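Local coordinates for esterase (uncultured bacterium pCosCE1, PDB 7ATL), which hydrolyses carboxylic esters and promiscuously transfers acyl groups, as a family VIII carboxylesterase related in sequence to the beta-lactamases, at residues A[17-22]-A[370-375]; A[140-145]-A[340-345]; A[227-230]-A[234-237]; A[236-239]-A[245-248]; A[241-246]-A[366-371]. All coordinates share one frame; numbering follows the deposited sequence.

Interaction 1 (A[17-22]-A[370-375]); sequences QQAIDE and GRYPLQ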
# COMPACT_ATOMS: atom_id res chain seq x y z
N GLN A 17 -22.18 8.86 1.39
CA GLN A 17 -23.13 9.52 2.33
C GLN A 17 -23.76 8.44 3.23
O GLN A 17 -23.79 8.64 4.45
CB GLN A 17 -24.19 10.35 1.60
CG GLN A 17 -24.86 11.42 2.46
CD GLN A 17 -23.86 12.14 3.33
OE1 GLN A 17 -22.90 12.75 2.83
NE2 GLN A 17 -24.03 12.04 4.64
N GLN A 18 -24.19 7.33 2.64
CA GLN A 18 -24.77 6.18 3.37
C GLN A 18 -23.77 5.70 4.42
O GLN A 18 -24.17 5.51 5.59
CB GLN A 18 -25.14 5.09 2.36
CG GLN A 18 -25.62 3.79 3.00
CD GLN A 18 -26.35 2.94 1.99
OE1 GLN A 18 -25.86 1.91 1.52
NE2 GLN A 18 -27.53 3.40 1.61
N ALA A 19 -22.51 5.50 4.03
CA ALA A 19 -21.43 4.92 4.86
C ALA A 19 -21.15 5.85 6.05
O ALA A 19 -20.86 5.34 7.16
CB ALA A 19 -20.18 4.70 4.04
N ILE A 20 -21.24 7.16 5.84
CA ILE A 20 -21.10 8.15 6.94
C ILE A 20 -22.29 8.03 7.91
O ILE A 20 -22.03 7.79 9.10
CB ILE A 20 -20.92 9.55 6.36
CG1 ILE A 20 -19.54 9.66 5.72
CG2 ILE A 20 -21.16 10.60 7.44
CD1 ILE A 20 -19.45 10.62 4.57
N ASP A 21 -23.52 8.15 7.42
CA ASP A 21 -24.77 8.11 8.24
C ASP A 21 -24.85 6.77 8.98
O ASP A 21 -25.46 6.73 10.06
CB ASP A 21 -26.04 8.27 7.40
CG ASP A 21 -26.06 9.47 6.47
OD1 ASP A 21 -25.25 10.43 6.71
OD2 ASP A 21 -26.85 9.43 5.49
N GLU A 22 -24.30 5.70 8.41
CA GLU A 22 -24.30 4.38 9.09
C GLU A 22 -23.15 4.32 10.12
O GLU A 22 -23.06 3.28 10.81
CB GLU A 22 -24.24 3.26 8.04
CG GLU A 22 -25.52 3.14 7.22
CD GLU A 22 -25.60 1.93 6.30
OE1 GLU A 22 -24.78 0.99 6.45
OE2 GLU A 22 -26.49 1.93 5.42
N GLY A 370 -13.78 -3.53 4.55
CA GLY A 370 -15.23 -3.45 4.79
C GLY A 370 -16.04 -3.52 3.51
O GLY A 370 -15.47 -3.88 2.47
N ARG A 371 -17.31 -3.13 3.57
CA ARG A 371 -18.20 -3.05 2.39
C ARG A 371 -17.83 -1.82 1.53
O ARG A 371 -18.01 -1.89 0.30
CB ARG A 371 -19.66 -3.10 2.86
CG ARG A 371 -20.11 -4.51 3.25
CD ARG A 371 -21.29 -4.56 4.22
NE ARG A 371 -22.54 -4.09 3.62
CZ ARG A 371 -23.21 -2.98 3.95
NH1 ARG A 371 -24.34 -2.69 3.31
NH2 ARG A 371 -22.79 -2.16 4.90
N TYR A 372 -17.28 -0.76 2.13
CA TYR A 372 -17.11 0.56 1.48
C TYR A 372 -16.32 0.45 0.19
O TYR A 372 -16.78 0.95 -0.83
CB TYR A 372 -16.42 1.57 2.40
CG TYR A 372 -16.34 2.96 1.84
CD1 TYR A 372 -17.48 3.72 1.62
CD2 TYR A 372 -15.12 3.55 1.54
CE1 TYR A 372 -17.41 5.02 1.14
CE2 TYR A 372 -15.04 4.85 1.07
CZ TYR A 372 -16.18 5.59 0.88
OH TYR A 372 -16.09 6.86 0.41
N PRO A 373 -15.09 -0.11 0.18
CA PRO A 373 -14.30 -0.17 -1.05
C PRO A 373 -15.04 -0.90 -2.18
O PRO A 373 -14.90 -0.46 -3.31
CB PRO A 373 -13.01 -0.93 -0.65
CG PRO A 373 -13.33 -1.59 0.67
CD PRO A 373 -14.38 -0.71 1.32
N LEU A 374 -15.82 -1.94 -1.85
CA LEU A 374 -16.56 -2.77 -2.84
C LEU A 374 -17.76 -2.02 -3.41
O LEU A 374 -18.01 -2.13 -4.64
CB LEU A 374 -17.00 -4.08 -2.18
CG LEU A 374 -15.88 -5.00 -1.69
CD1 LEU A 374 -16.40 -6.43 -1.50
CD2 LEU A 374 -14.68 -4.97 -2.65
N GLN A 375 -18.49 -1.29 -2.56
CA GLN A 375 -19.68 -0.53 -2.98
C GLN A 375 -19.23 0.65 -3.82
O GLN A 375 -19.97 1.02 -4.75
CB GLN A 375 -20.48 0.00 -1.79
CG GLN A 375 -21.17 -1.07 -0.98
CD GLN A 375 -21.47 -0.51 0.39
OE1 GLN A 375 -20.81 0.42 0.87
NE2 GLN A 375 -22.46 -1.09 1.04
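The hydroxyl OH of Tyr372 is gripped by two serines, with hydrogen bonds to Ser28 OG and Ser16 OG, and these bonds help hold the ring, whose CD1 and CE1 meet Ala19. Ala19 CB lies 3.8 Å from Tyr372 CD1 and 4.0 Å from Tyr372 CE1, approaching the ring obliquely. Tyr372 CG stands trans to the backbone N (chi1 -175°), which carries the ring past the methyl group and on to the serines. At 7.0 Å, Ala19 CA and Tyr372 CA are the closest pair of CA atoms across the two segments.

At the solvent side the contact turns electrostatic. Glu22 OE1 lies 4.0 Å from Arg371 NH2, beyond salt-bridge range, although the carboxylate and guanidinium planes are only 8° apart and the oxygen comes in at the guanidinium edge. The firmer partner of Glu22 OE1 is Arg24, through a salt bridge; with Arg24 bonded and Arg371 nearby, the carboxylate is probably favoured in its charged form. Over one face of the Arg371 guanidinium sits Gln375 NE2, 3.3 Å above the plane and shifted toward its rim.

The contact joins the C-terminal end of helix 3-21 to the start of helix 372-381. These terminal helices come together beside strand 27-34, to which the Tyr372 hydroxyl reaches through Ser28.

Interaction 2 (A[140-145]-A[340-345]); sequences DGMELS and GGVYGH
Two residues before Met142 meets the Val342-Tyr343 turn, Asp140 begins a tight polar loop closed by a carboxylate. Asp140 N donates to Glu143 OE1 (3.0 Å, 171° at the hydrogen), a nearly straight bond that arrives 27° out of the carboxylate plane. Gly141 N follows, reaching the syn lone pair of Glu143 OE2 at 2.9 Å. The positive phi of Gly141 bends the chain back here, and a weak bond from Met142 N also falls on Glu143 OE2. Met142 itself crosses to 340-345. Its chain is extended as far as SD and then turns at chi3 (-76°), leaving the sulfur 3.9 Å from Val342 CG2, where the two side chains meet at a slant. The backbone of Met142 uses a water instead: the water donates to Met142 O at 2.9 Å and lies 2.6 Å from Tyr343 OH, in the plane of the ring and at its edge. Glu143 CB points away from 340-345, and its OE1 also forms a salt bridge with Arg124.

Opposite Gly341 the chain fits in two residues, Gly344 and His345, a classic beta bulge, and Gly341 O accepts from the backbone N of both. A pentaethylene glycol, probably from the crystallisation liquor, is hydrogen-bonded to Val342 N. Met142 lies near SxxK-like residues, so the contact probably borders the active site of this beta-lactamase-like fold. The chemistry is divided: sulfur and methyl make a plain apolar contact, while Met142 O and Tyr343 OH, 4.3 Å apart, are joined by a single water.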
# COMPACT_ATOMS: atom_id res chain seq x y z
N ASP A 140 6.97 -3.46 12.09
CA ASP A 140 6.23 -3.58 10.80
C ASP A 140 6.17 -2.24 10.08
O ASP A 140 5.68 -2.24 8.95
CB ASP A 140 4.83 -4.16 11.04
CG ASP A 140 4.79 -5.65 11.34
OD1 ASP A 140 5.79 -6.36 11.02
OD2 ASP A 140 3.71 -6.11 11.85
N GLY A 141 6.63 -1.14 10.69
CA GLY A 141 6.69 0.19 10.06
C GLY A 141 5.61 1.17 10.53
O GLY A 141 5.66 2.33 10.09
N MET A 142 4.68 0.79 11.41
CA MET A 142 3.53 1.67 11.78
C MET A 142 3.50 2.03 13.28
O MET A 142 2.68 2.89 13.66
CB MET A 142 2.22 1.00 11.37
CG MET A 142 2.07 0.97 9.85
SD MET A 142 0.80 -0.19 9.30
CE MET A 142 1.69 -1.73 9.51
N GLU A 143 4.42 1.46 14.06
CA GLU A 143 4.48 1.55 15.54
C GLU A 143 5.67 2.42 15.96
O GLU A 143 6.52 2.73 15.11
CB GLU A 143 4.58 0.16 16.16
CG GLU A 143 5.92 -0.54 15.91
CD GLU A 143 5.97 -1.24 14.56
OE1 GLU A 143 5.53 -2.39 14.51
OE2 GLU A 143 6.38 -0.59 13.56
N LEU A 144 5.73 2.81 17.24
CA LEU A 144 6.88 3.60 17.77
C LEU A 144 8.07 2.66 17.96
O LEU A 144 7.87 1.49 18.30
CB LEU A 144 6.48 4.29 19.07
CG LEU A 144 5.37 5.34 18.97
CD1 LEU A 144 5.12 5.98 20.33
CD2 LEU A 144 5.68 6.41 17.95
N SER A 145 9.27 3.16 17.71
CA SER A 145 10.54 2.42 17.90
C SER A 145 11.70 3.41 17.92
O SER A 145 11.53 4.54 17.43
CB SER A 145 10.75 1.36 16.84
OG SER A 145 11.56 1.83 15.77
N GLY A 340 -4.56 -2.02 -1.19
CA GLY A 340 -5.17 -1.11 -0.20
C GLY A 340 -4.19 -0.69 0.89
O GLY A 340 -2.96 -0.68 0.61
N GLY A 341 -4.74 -0.39 2.08
CA GLY A 341 -4.00 0.04 3.28
C GLY A 341 -4.81 -0.15 4.54
O GLY A 341 -5.99 0.23 4.56
N VAL A 342 -4.21 -0.69 5.59
CA VAL A 342 -4.96 -0.97 6.85
C VAL A 342 -5.55 0.33 7.40
O VAL A 342 -6.58 0.24 8.03
CB VAL A 342 -4.10 -1.66 7.92
CG1 VAL A 342 -3.52 -2.97 7.42
CG2 VAL A 342 -3.00 -0.76 8.43
N TYR A 343 -4.95 1.50 7.20
CA TYR A 343 -5.52 2.77 7.76
C TYR A 343 -6.90 3.06 7.15
O TYR A 343 -7.66 3.83 7.76
CB TYR A 343 -4.55 3.95 7.63
CG TYR A 343 -3.57 4.09 8.77
CD1 TYR A 343 -4.02 4.33 10.06
CD2 TYR A 343 -2.20 3.99 8.58
CE1 TYR A 343 -3.14 4.47 11.12
CE2 TYR A 343 -1.31 4.13 9.63
CZ TYR A 343 -1.78 4.37 10.90
OH TYR A 343 -0.94 4.51 11.95
N GLY A 344 -7.18 2.53 5.96
CA GLY A 344 -8.54 2.44 5.41
C GLY A 344 -8.60 2.81 3.94
O GLY A 344 -9.42 3.64 3.61
N HIS A 345 -7.79 2.19 3.08
CA HIS A 345 -7.66 2.63 1.66
C HIS A 345 -7.85 1.46 0.69
O HIS A 345 -7.59 0.29 1.10
CB HIS A 345 -6.34 3.35 1.37
CG HIS A 345 -5.87 4.29 2.42
ND1 HIS A 345 -6.69 5.25 2.98
CD2 HIS A 345 -4.65 4.43 3.01
CE1 HIS A 345 -5.98 5.95 3.86
NE2 HIS A 345 -4.73 5.45 3.91
O HOH W 1 1.60 4.57 11.55

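Interaction 3 (A[227-230]-A[234-237]); sequences EPEP and GMLL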
# COMPACT_ATOMS: atom_id res chain seq x y z
N GLU A 227 -19.88 2.98 16.96
CA GLU A 227 -19.23 4.16 16.34
C GLU A 227 -17.72 3.95 16.32
O GLU A 227 -17.18 3.20 17.14
CB GLU A 227 -19.65 5.43 17.09
CG GLU A 227 -21.14 5.74 16.99
CD GLU A 227 -21.66 6.00 15.58
OE1 GLU A 227 -21.15 6.93 14.91
OE2 GLU A 227 -22.58 5.25 15.15
N PRO A 228 -17.00 4.57 15.35
CA PRO A 228 -15.54 4.59 15.31
C PRO A 228 -14.90 5.59 16.29
O PRO A 228 -15.33 6.73 16.28
CB PRO A 228 -15.20 5.04 13.87
CG PRO A 228 -16.50 5.09 13.12
CD PRO A 228 -17.57 5.26 14.17
N GLU A 229 -13.90 5.16 17.06
CA GLU A 229 -13.13 6.03 18.00
C GLU A 229 -11.74 6.27 17.43
O GLU A 229 -11.24 5.47 16.64
CB GLU A 229 -13.09 5.40 19.40
CG GLU A 229 -12.06 4.26 19.56
CD GLU A 229 -12.06 3.48 20.88
OE1 GLU A 229 -11.16 2.61 21.06
OE2 GLU A 229 -12.97 3.72 21.71
N PRO A 230 -11.05 7.38 17.82
CA PRO A 230 -9.68 7.63 17.37
C PRO A 230 -8.69 6.55 17.81
O PRO A 230 -8.92 5.94 18.83
CB PRO A 230 -9.29 8.97 18.02
CG PRO A 230 -10.63 9.62 18.31
CD PRO A 230 -11.57 8.47 18.65
N GLY A 234 0.15 3.17 19.89
CA GLY A 234 0.52 1.85 20.44
C GLY A 234 -0.69 0.96 20.67
O GLY A 234 -0.55 -0.07 21.32
N MET A 235 -1.84 1.29 20.10
CA MET A 235 -3.05 0.43 20.17
C MET A 235 -2.83 -0.88 19.42
O MET A 235 -2.41 -0.83 18.24
CB MET A 235 -4.23 1.18 19.54
CG MET A 235 -5.60 0.77 20.00
SD MET A 235 -6.74 2.11 19.58
CE MET A 235 -8.08 1.75 20.72
N LEU A 236 -3.18 -2.01 20.04
CA LEU A 236 -3.21 -3.34 19.38
C LEU A 236 -4.64 -3.67 18.93
O LEU A 236 -5.45 -4.07 19.78
CB LEU A 236 -2.71 -4.42 20.35
CG LEU A 236 -1.31 -4.22 20.94
CD1 LEU A 236 -0.77 -5.53 21.50
CD2 LEU A 236 -0.34 -3.67 19.91
N LEU A 237 -4.89 -3.58 17.62
CA LEU A 237 -6.18 -3.86 16.93
C LEU A 237 -6.20 -5.29 16.37
O LEU A 237 -5.20 -5.68 15.74
CB LEU A 237 -6.35 -2.86 15.78
CG LEU A 237 -6.60 -1.42 16.22
CD1 LEU A 237 -6.94 -0.55 15.03
CD2 LEU A 237 -7.72 -1.36 17.26
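With CG swung to the far side from the backbone N (chi1 -156°) and every later torsion extended, Met235 stretches its methyl toward Glu229, whose CG stands between its own backbone N and carbonyl carbon (chi1 78°) before the chain runs straight to the carboxylate. The two chains cross at a slant, with Met235 CE beside Glu229 OE1 at 3.2 Å. This is a close approach of a methyl next to sulfur to a carboxylate oxygen. Between the two segments there is little more: Pro230 O is 4.5 Å from Met235 SD, and the nearest CA atoms, of Pro230 and Met235, are 10.2 Å apart. Two long side chains thus reach each other from backbones that do not pair.

Glu229 OE1 has a stronger polar partner in His222 NE2, which hydrogen-bonds to it, and a long, weak ion pair with Arg232. These would help hold the carboxylate where the methyl reaches it; Met235 also touches His222.

Strand 229-230 is an edge strand of a small mixed sheet, beside 221-222, whereas 235-238 pairs with 246-249. The contact is surface packing across the short connection leading from one sheet into a separate beta hairpin.

Interaction 4 (A[236-239]-A[245-248]); sequences LLTL and FEIE
Leu237 and Ile247 form the tight side of this antiparallel pairing, while Leu236, Thr238, Glu246 and Glu248 lie on the more solvent-exposed opposite face. As a hydrogen-bonded pair, Leu237 and Ile247 exchange bonds in both directions, Leu237 N to Ile247 O and Ile247 N to Leu237 O, each 3.0 Å. Leu239 N to Phe245 O is shorter, 2.7 Å. Ile247 CG2, set between its backbone N and carbonyl carbon, wedges 3.4 Å from Leu237 O and 3.7 Å from Leu239 CD2; the Leu239 and Ile247 side chains cross at about a right angle.

On the other face, Leu236 CD2 still packs closely, 3.5 Å from Glu248 CG, so the leucine meets the aliphatic part of the glutamate while Glu248 OE1 is held by a salt bridge with Arg124. The loose part is the pair Thr238 and Glu246, whose OG1 and OE2 are joined through a water, 2.6 Å from each, which donates to the carboxylate.

The axes of 236-238 and 246-248 run 148° apart and come within 4.5 Å. They belong to the two-stranded hairpin 235-238/246-249, whose Ile247 face rests on Leu125 and Val342, the latter in the turn between strands 337-341 and 345-350 of the large sheet.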
# COMPACT_ATOMS: atom_id res chain seq x y z
N LEU A 236 -3.18 -2.01 20.04
CA LEU A 236 -3.21 -3.34 19.38
C LEU A 236 -4.64 -3.67 18.93
O LEU A 236 -5.45 -4.07 19.78
CB LEU A 236 -2.71 -4.42 20.35
CG LEU A 236 -1.31 -4.22 20.94
CD1 LEU A 236 -0.77 -5.53 21.50
CD2 LEU A 236 -0.34 -3.67 19.91
N LEU A 237 -4.89 -3.58 17.62
CA LEU A 237 -6.18 -3.86 16.93
C LEU A 237 -6.20 -5.29 16.37
O LEU A 237 -5.20 -5.68 15.74
CB LEU A 237 -6.35 -2.86 15.78
CG LEU A 237 -6.60 -1.42 16.22
CD1 LEU A 237 -6.94 -0.55 15.03
CD2 LEU A 237 -7.72 -1.36 17.26
N THR A 238 -7.30 -6.02 16.55
CA THR A 238 -7.51 -7.36 15.93
C THR A 238 -7.75 -7.15 14.43
O THR A 238 -8.65 -6.38 14.06
CB THR A 238 -8.62 -8.17 16.64
OG1 THR A 238 -8.41 -8.06 18.04
CG2 THR A 238 -8.62 -9.64 16.28
N LEU A 239 -6.92 -7.75 13.59
CA LEU A 239 -7.11 -7.66 12.13
C LEU A 239 -8.33 -8.50 11.78
O LEU A 239 -8.64 -9.47 12.48
CB LEU A 239 -5.84 -8.14 11.43
CG LEU A 239 -4.68 -7.15 11.53
CD1 LEU A 239 -3.33 -7.84 11.46
CD2 LEU A 239 -4.82 -6.08 10.46
N PHE A 245 -3.33 -11.30 12.87
CA PHE A 245 -3.70 -11.42 14.30
C PHE A 245 -3.92 -9.99 14.75
O PHE A 245 -5.03 -9.49 14.51
CB PHE A 245 -2.64 -12.18 15.11
CG PHE A 245 -2.56 -13.66 14.82
CD1 PHE A 245 -1.88 -14.14 13.70
CD2 PHE A 245 -3.19 -14.59 15.65
CE1 PHE A 245 -1.82 -15.50 13.41
CE2 PHE A 245 -3.13 -15.95 15.36
CZ PHE A 245 -2.45 -16.40 14.24
N GLU A 246 -2.88 -9.36 15.29
CA GLU A 246 -2.95 -8.05 15.97
C GLU A 246 -1.90 -7.14 15.35
O GLU A 246 -0.78 -7.59 15.14
CB GLU A 246 -2.74 -8.16 17.49
CG GLU A 246 -3.93 -8.78 18.21
CD GLU A 246 -3.93 -8.55 19.71
OE1 GLU A 246 -2.89 -8.11 20.25
OE2 GLU A 246 -4.98 -8.81 20.34
N ILE A 247 -2.30 -5.91 15.07
CA ILE A 247 -1.45 -4.87 14.43
C ILE A 247 -1.26 -3.75 15.45
O ILE A 247 -2.24 -3.40 16.15
CB ILE A 247 -2.08 -4.37 13.11
CG1 ILE A 247 -1.30 -3.19 12.53
CG2 ILE A 247 -3.55 -4.02 13.31
CD1 ILE A 247 -1.65 -2.85 11.13
N GLU A 248 -0.05 -3.21 15.51
CA GLU A 248 0.35 -2.11 16.42
C GLU A 248 0.40 -0.82 15.61
O GLU A 248 1.27 -0.71 14.74
CB GLU A 248 1.71 -2.40 17.05
CG GLU A 248 1.96 -1.54 18.26
CD GLU A 248 3.28 -1.67 18.99
OE1 GLU A 248 4.01 -2.68 18.82
OE2 GLU A 248 3.56 -0.73 19.74
O HOH W 2 -6.78 -9.90 18.76

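Interaction 5 (A[241-246]-A[366-371]); sequences EGFGFE and EGMSGR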
# COMPACT_ATOMS: atom_id res chain seq x y z
N GLU A 241 -10.52 -11.38 10.01
CA GLU A 241 -10.14 -12.81 9.82
C GLU A 241 -9.44 -13.00 8.48
O GLU A 241 -9.93 -12.47 7.47
CB GLU A 241 -11.37 -13.70 9.98
CG GLU A 241 -11.86 -13.74 11.43
CD GLU A 241 -12.68 -14.96 11.83
OE1 GLU A 241 -12.80 -15.20 13.06
OE2 GLU A 241 -13.18 -15.67 10.92
N GLY A 242 -8.29 -13.68 8.48
CA GLY A 242 -7.52 -13.98 7.26
C GLY A 242 -6.43 -12.96 7.00
O GLY A 242 -5.52 -13.28 6.23
N PHE A 243 -6.49 -11.77 7.61
CA PHE A 243 -5.52 -10.65 7.40
C PHE A 243 -4.32 -10.76 8.35
O PHE A 243 -3.25 -10.24 8.04
CB PHE A 243 -6.28 -9.32 7.48
CG PHE A 243 -7.30 -9.12 6.38
CD1 PHE A 243 -8.54 -9.74 6.44
CD2 PHE A 243 -7.02 -8.34 5.27
CE1 PHE A 243 -9.47 -9.57 5.41
CE2 PHE A 243 -7.95 -8.17 4.25
CZ PHE A 243 -9.18 -8.78 4.33
N GLY A 244 -4.49 -11.44 9.49
CA GLY A 244 -3.42 -11.67 10.47
C GLY A 244 -4.00 -11.83 11.86
O GLY A 244 -5.04 -12.46 11.99
N PHE A 245 -3.33 -11.30 12.87
CA PHE A 245 -3.70 -11.42 14.30
C PHE A 245 -3.92 -9.99 14.75
O PHE A 245 -5.03 -9.49 14.51
CB PHE A 245 -2.64 -12.18 15.11
CG PHE A 245 -2.56 -13.66 14.82
CD1 PHE A 245 -1.88 -14.14 13.70
CD2 PHE A 245 -3.19 -14.59 15.65
CE1 PHE A 245 -1.82 -15.50 13.41
CE2 PHE A 245 -3.13 -15.95 15.36
CZ PHE A 245 -2.45 -16.40 14.24
N GLU A 246 -2.88 -9.36 15.29
CA GLU A 246 -2.95 -8.05 15.97
C GLU A 246 -1.90 -7.14 15.35
O GLU A 246 -0.78 -7.59 15.14
CB GLU A 246 -2.74 -8.16 17.49
CG GLU A 246 -3.93 -8.78 18.21
CD GLU A 246 -3.93 -8.55 19.71
OE1 GLU A 246 -2.89 -8.11 20.25
OE2 GLU A 246 -4.98 -8.81 20.34
N GLU A 366 -12.79 -0.50 7.89
CA GLU A 366 -13.94 -0.43 6.93
C GLU A 366 -13.40 0.00 5.56
O GLU A 366 -13.70 -0.66 4.58
CB GLU A 366 -15.08 0.45 7.46
CG GLU A 366 -16.26 0.62 6.50
CD GLU A 366 -17.10 -0.60 6.12
OE1 GLU A 366 -17.10 -1.59 6.87
OE2 GLU A 366 -17.76 -0.55 5.07
N GLY A 367 -12.55 1.02 5.51
CA GLY A 367 -12.00 1.54 4.24
C GLY A 367 -11.16 0.53 3.46
O GLY A 367 -10.96 0.74 2.25
N MET A 368 -10.62 -0.50 4.11
CA MET A 368 -9.68 -1.44 3.45
C MET A 368 -10.45 -2.69 3.07
O MET A 368 -10.36 -3.10 1.89
CB MET A 368 -8.54 -1.84 4.39
CG MET A 368 -7.69 -2.96 3.83
SD MET A 368 -6.52 -3.65 5.01
CE MET A 368 -7.58 -4.67 6.03
N SER A 369 -11.09 -3.30 4.06
CA SER A 369 -11.67 -4.67 3.96
C SER A 369 -13.18 -4.66 4.20
O SER A 369 -13.78 -5.71 4.04
CB SER A 369 -11.01 -5.60 4.93
OG SER A 369 -11.11 -5.10 6.25
N GLY A 370 -13.78 -3.53 4.55
CA GLY A 370 -15.23 -3.45 4.79
C GLY A 370 -16.04 -3.52 3.51
O GLY A 370 -15.47 -3.88 2.47
N ARG A 371 -17.31 -3.13 3.57
CA ARG A 371 -18.20 -3.05 2.39
C ARG A 371 -17.83 -1.82 1.53
O ARG A 371 -18.01 -1.89 0.30
CB ARG A 371 -19.66 -3.10 2.86
CG ARG A 371 -20.11 -4.51 3.25
CD ARG A 371 -21.29 -4.56 4.22
NE ARG A 371 -22.54 -4.09 3.62
CZ ARG A 371 -23.21 -2.98 3.95
NH1 ARG A 371 -24.34 -2.69 3.31
NH2 ARG A 371 -22.79 -2.16 4.90
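Phe243 and Ser369 bring the backbones nearest, with their CA atoms 9.2 Å apart, so the link between the loop 241-246 and the short helix 366-369 is made by side chains alone. Phe243 supplies most of it. Its CG stands opposite the carbonyl carbon (chi1 -65°), directing the ring at the helix, where two carbons meet it obliquely. Met368 CE lies 3.8 Å from Phe243 CD2 and 3.9 Å from Phe243 CE2, and Ser369 CB lies 3.7 Å from Phe243 CZ. The methyl thus meets the CD2-CE2 side of the ring, while the serine methylene takes its far end at CZ. The methionine chain bends at its last torsion (chi3 77°), turning CE back to the ring, and Phe243 and Met368 run antiparallel alongside each other.

Ser369 contributes its CB, while its OG is hydrogen-bonded to Phe365 O. Gly370 N to Glu366 O, 2.9 Å, completes the helical turn that presents Met368 and Ser369 side by side. Met368 also touches Val342.

Glycol molecules whose nearest atoms lie about 4 Å from the Phe243 side chain suggest that the ring borders a surface pocket. Its contact with the helix is nonpolar and undirected: dispersion between ring carbons, a thioether methyl and a methylene, which fixes position less strictly than a hydrogen bond would.

Overall arrangement
Interactions 2 to 5 form a connected group, which interaction 1 joins through interaction 5. Interactions 3 and 4 share strand 235-238 and have centres 10 Å apart; interaction 5 takes up the hairpin loop between the strands of interaction 4 and carries it to helix 366-369. Interaction 2 touches that hairpin through Val342 and Ile247, and Met368 of interaction 5 through Gly341. Interaction 1, with its centre 15 to 22 Å from the others, shares Gly370 and Arg371 with interaction 5. Along the chain, interaction 1 encloses interactions 2, 3 and 4, whereas interactions 2 and 5 alternate. The N- and C-terminal helices, the hairpin and the large-sheet turn are thus linked within one beta-lactamase-like domain.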